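PDB 5T8V: sister chromatid cohesion protein from Chaetomium thermophilum, which probably acts as a cohesin loader at chromatin, this chain being the C-terminal HEAT-repeat fragment of the longer Scc2 protein. Local coordinates for residues 460-471 with 638-646. Residues are numbered along the deposited sequence; the frame is centred on the assembly and turned at random.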
loop_
_atom_site.group_PDB
_atom_site.type_symbol
_atom_site.label_atom_id
_atom_site.label_comp_id
_atom_site.label_asym_id
_atom_site.label_seq_id
_atom_site.Cartn_x
_atom_site.Cartn_y
_atom_site.Cartn_z
ATOM N N CYS A 460 -9.608 -12.508 -5.404
ATOM C CA CYS A 460 -9.414 -12.514 -3.959
ATOM C C CYS A 460 -10.591 -11.856 -3.252
ATOM O O CYS A 460 -11.151 -12.411 -2.297
ATOM C CB CYS A 460 -8.106 -11.801 -3.615
ATOM S SG CYS A 460 -7.386 -12.300 -2.056
ATOM N N ALA A 461 -10.985 -10.665 -3.713
ATOM C CA ALA A 461 -12.137 -9.985 -3.132
ATOM C C ALA A 461 -13.383 -10.858 -3.192
ATOM O O ALA A 461 -14.147 -10.930 -2.223
ATOM C CB ALA A 461 -12.380 -8.662 -3.855
ATOM N N ALA A 462 -13.605 -11.530 -4.324
ATOM C CA ALA A 462 -14.787 -12.375 -4.458
ATOM C C ALA A 462 -14.776 -13.505 -3.437
ATOM O O ALA A 462 -15.798 -13.787 -2.799
ATOM C CB ALA A 462 -14.865 -12.935 -5.878
ATOM N N ILE A 463 -13.630 -14.167 -3.269
ATOM C CA ILE A 463 -13.533 -15.239 -2.282
ATOM C C ILE A 463 -13.792 -14.696 -0.883
ATOM O O ILE A 463 -14.509 -15.312 -0.083
ATOM C CB ILE A 463 -12.158 -15.926 -2.374
ATOM C CG1 ILE A 463 -11.972 -16.558 -3.759
ATOM C CG2 ILE A 463 -12.020 -16.983 -1.292
ATOM C CD1 ILE A 463 -10.552 -17.003 -4.050
ATOM N N SER A 464 -13.206 -13.541 -0.559
ATOM C CA SER A 464 -13.422 -12.940 0.753
ATOM C C SER A 464 -14.905 -12.691 1.000
ATOM O O SER A 464 -15.436 -13.013 2.072
ATOM C CB SER A 464 -12.631 -11.638 0.860
ATOM O OG SER A 464 -12.752 -11.069 2.151
ATOM N N LYS A 465 -15.592 -12.121 0.009
ATOM C CA LYS A 465 -17.027 -11.895 0.138
ATOM C C LYS A 465 -17.775 -13.205 0.340
ATOM O O LYS A 465 -18.702 -13.278 1.157
ATOM C CB LYS A 465 -17.551 -11.152 -1.090
ATOM C CG LYS A 465 -19.044 -11.312 -1.309
ATOM C CD LYS A 465 -19.605 -10.252 -2.236
ATOM C CE LYS A 465 -21.009 -10.620 -2.688
ATOM N NZ LYS A 465 -21.843 -11.164 -1.569
ATOM N N LEU A 466 -17.389 -14.254 -0.386
ATOM C CA LEU A 466 -18.057 -15.542 -0.214
ATOM C C LEU A 466 -17.885 -16.063 1.207
ATOM O O LEU A 466 -18.840 -16.563 1.813
ATOM C CB LEU A 466 -17.522 -16.554 -1.226
ATOM C CG LEU A 466 -18.110 -17.963 -1.130
ATOM C CD1 LEU A 466 -18.383 -18.521 -2.508
ATOM C CD2 LEU A 466 -17.172 -18.883 -0.384
ATOM N N ARG A 467 -16.675 -15.952 1.758
ATOM C CA ARG A 467 -16.429 -16.440 3.111
ATOM C C ARG A 467 -17.243 -15.653 4.132
ATOM O O ARG A 467 -17.864 -16.233 5.034
ATOM C CB ARG A 467 -14.934 -16.363 3.421
ATOM C CG ARG A 467 -14.118 -17.412 2.684
ATOM C CD ARG A 467 -12.678 -16.985 2.487
ATOM N NE ARG A 467 -12.067 -16.537 3.732
ATOM C CZ ARG A 467 -11.710 -17.344 4.726
ATOM N NH1 ARG A 467 -11.913 -18.653 4.631
ATOM N NH2 ARG A 467 -11.157 -16.837 5.822
ATOM N N GLY A 468 -17.260 -14.325 4.000
ATOM C CA GLY A 468 -18.093 -13.524 4.880
ATOM C C GLY A 468 -19.554 -13.918 4.796
ATOM O O GLY A 468 -20.234 -14.052 5.819
ATOM N N HIS A 469 -20.056 -14.123 3.576
ATOM C CA HIS A 469 -21.450 -14.514 3.404
ATOM C C HIS A 469 -21.723 -15.866 4.051
ATOM O O HIS A 469 -22.793 -16.078 4.631
ATOM C CB HIS A 469 -21.805 -14.541 1.917
ATOM C CG HIS A 469 -23.267 -14.720 1.648
ATOM N ND1 HIS A 469 -24.246 -14.149 2.433
ATOM C CD2 HIS A 469 -23.918 -15.401 0.674
ATOM C CE1 HIS A 469 -25.434 -14.474 1.959
ATOM N NE2 HIS A 469 -25.264 -15.233 0.891
ATOM N N VAL A 470 -20.765 -16.792 3.972
ATOM C CA VAL A 470 -20.946 -18.094 4.612
ATOM C C VAL A 470 -21.036 -17.930 6.123
ATOM O O VAL A 470 -21.896 -18.531 6.777
ATOM C CB VAL A 470 -19.811 -19.055 4.216
ATOM C CG1 VAL A 470 -19.816 -20.302 5.110
ATOM C CG2 VAL A 470 -19.954 -19.459 2.758
ATOM N N ARG A 471 -20.146 -17.123 6.704
ATOM C CA ARG A 471 -20.208 -16.903 8.145
ATOM C C ARG A 471 -21.549 -16.299 8.543
ATOM O O ARG A 471 -22.171 -16.727 9.526
ATOM C CB ARG A 471 -19.055 -16.006 8.596
ATOM C CG ARG A 471 -18.548 -16.323 10.004
ATOM C CD ARG A 471 -17.422 -15.388 10.431
ATOM N NE ARG A 471 -16.409 -15.238 9.387
ATOM C CZ ARG A 471 -15.361 -16.043 9.223
ATOM N NH1 ARG A 471 -15.165 -17.075 10.035
ATOM N NH2 ARG A 471 -14.504 -15.813 8.236
ATOM N N GLN A 638 -11.169 -4.124 -0.343
ATOM C CA GLN A 638 -12.365 -4.934 -0.550
ATOM C C GLN A 638 -12.287 -6.237 0.237
ATOM O O GLN A 638 -13.282 -6.672 0.831
ATOM C CB GLN A 638 -12.560 -5.212 -2.039
ATOM C CG GLN A 638 -12.942 -3.981 -2.845
ATOM C CD GLN A 638 -13.155 -4.280 -4.316
ATOM O OE1 GLN A 638 -12.689 -5.298 -4.831
ATOM N NE2 GLN A 638 -13.868 -3.393 -5.001
ATOM N N VAL A 639 -11.113 -6.870 0.264
ATOM C CA VAL A 639 -10.957 -8.117 1.007
ATOM C C VAL A 639 -11.209 -7.885 2.490
ATOM O O VAL A 639 -11.885 -8.681 3.152
ATOM C CB VAL A 639 -9.562 -8.723 0.755
ATOM C CG1 VAL A 639 -9.274 -9.859 1.731
ATOM C CG2 VAL A 639 -9.455 -9.234 -0.670
ATOM N N MET A 640 -10.664 -6.795 3.037
ATOM C CA MET A 640 -10.841 -6.507 4.457
ATOM C C MET A 640 -12.306 -6.246 4.789
ATOM O O MET A 640 -12.853 -6.822 5.736
ATOM C CB MET A 640 -9.981 -5.308 4.855
ATOM C CG MET A 640 -8.491 -5.601 4.913
ATOM S SD MET A 640 -7.488 -4.102 4.989
ATOM C CE MET A 640 -8.177 -3.293 6.430
ATOM N N GLU A 641 -12.957 -5.370 4.021
ATOM C CA GLU A 641 -14.348 -5.029 4.308
ATOM C C GLU A 641 -15.260 -6.236 4.136
ATOM O O GLU A 641 -16.245 -6.389 4.869
ATOM C CB GLU A 641 -14.807 -3.888 3.403
ATOM C CG GLU A 641 -13.977 -2.625 3.525
ATOM C CD GLU A 641 -14.429 -1.537 2.572
ATOM O OE1 GLU A 641 -15.649 -1.269 2.508
ATOM O OE2 GLU A 641 -13.566 -0.956 1.881
ATOM N N ALA A 642 -14.955 -7.102 3.170
ATOM C CA ALA A 642 -15.827 -8.236 2.892
ATOM C C ALA A 642 -15.795 -9.268 4.014
ATOM O O ALA A 642 -16.801 -9.946 4.257
ATOM C CB ALA A 642 -15.431 -8.882 1.567
ATOM N N ASP A 643 -14.665 -9.403 4.704
ATOM C CA ASP A 643 -14.515 -10.395 5.770
ATOM C C ASP A 643 -13.477 -9.890 6.762
ATOM O O ASP A 643 -12.315 -10.312 6.748
ATOM C CB ASP A 643 -14.114 -11.756 5.201
ATOM C CG ASP A 643 -14.018 -12.832 6.268
ATOM O OD1 ASP A 643 -14.682 -12.697 7.319
ATOM O OD2 ASP A 643 -13.277 -13.817 6.051
ATOM N N PRO A 644 -13.868 -8.969 7.651
ATOM C CA PRO A 644 -12.892 -8.388 8.589
ATOM C C PRO A 644 -12.244 -9.399 9.519
ATOM O O PRO A 644 -11.229 -9.070 10.150
ATOM C CB PRO A 644 -13.724 -7.368 9.375
ATOM C CG PRO A 644 -14.888 -7.058 8.492
ATOM C CD PRO A 644 -15.189 -8.327 7.764
ATOM N N THR A 645 -12.782 -10.616 9.626
ATOM C CA THR A 645 -12.207 -11.597 10.541
ATOM C C THR A 645 -10.771 -11.951 10.180
ATOM O O THR A 645 -10.055 -12.502 11.022
ATOM C CB THR A 645 -13.058 -12.868 10.566
ATOM O OG1 THR A 645 -13.007 -13.506 9.285
ATOM C CG2 THR A 645 -14.507 -12.546 10.913
ATOM N N ILE A 646 -10.327 -11.651 8.956
ATOM C CA ILE A 646 -8.941 -11.922 8.585
ATOM C C ILE A 646 -7.964 -10.988 9.273
ATOM O O ILE A 646 -6.749 -11.185 9.160
ATOM C CB ILE A 646 -8.729 -11.829 7.060
ATOM C CG1 ILE A 646 -9.012 -10.410 6.559
ATOM C CG2 ILE A 646 -9.610 -12.846 6.340
ATOM C CD1 ILE A 646 -8.664 -10.202 5.111
#
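Gln638 begins the contact by laying its side chain beside the methyl group of Ala461, with OE1 3.5 Å from Ala461 CB. The two methyls of Val639 part: CG2 rests on the backbone of Ala461 and reaches Cys460 SG, while CG1 lies against Ser464. The carbonyl O of Val639 takes a 2.7 Å hydrogen bond from Ser464 OG, in the carbonyl plane on a lone pair, and also accepts from Asp643 N. One turn on, Ala642 sets its CB against Lys465 N, and its carbonyl faces Gly468, where the lack of a side chain is consistent with the close approach. Asp643, the first residue to leave the helix, turns CG anti to its own N (chi1 -177°), which carries the carboxylate to two arginines. Arg471 NH2 alone reaches both oxygens through bent bonds on their syn sides, Asp643 OD2 (3.2 Å) near the guanidinium plane and Asp643 OD1 (3.3 Å) tilted from it; Arg467 NH2 adds a long salt bridge to Asp643 OD2. Thr645 OG1 donates to Asp643 OD1 from above the carboxylate plane and lies over one face of the Arg471 guanidinium. With an alanine at Asp643, both guanidinium groups would probably lose their shared counter-charge and Thr645 OG1 this acceptor. The segments 460-471 and 638-642 run nearly parallel, 4° apart, their axes 8.1 Å from each other at closest approach, joining two helices distant in sequence within the HEAT-repeat alpha-solenoid.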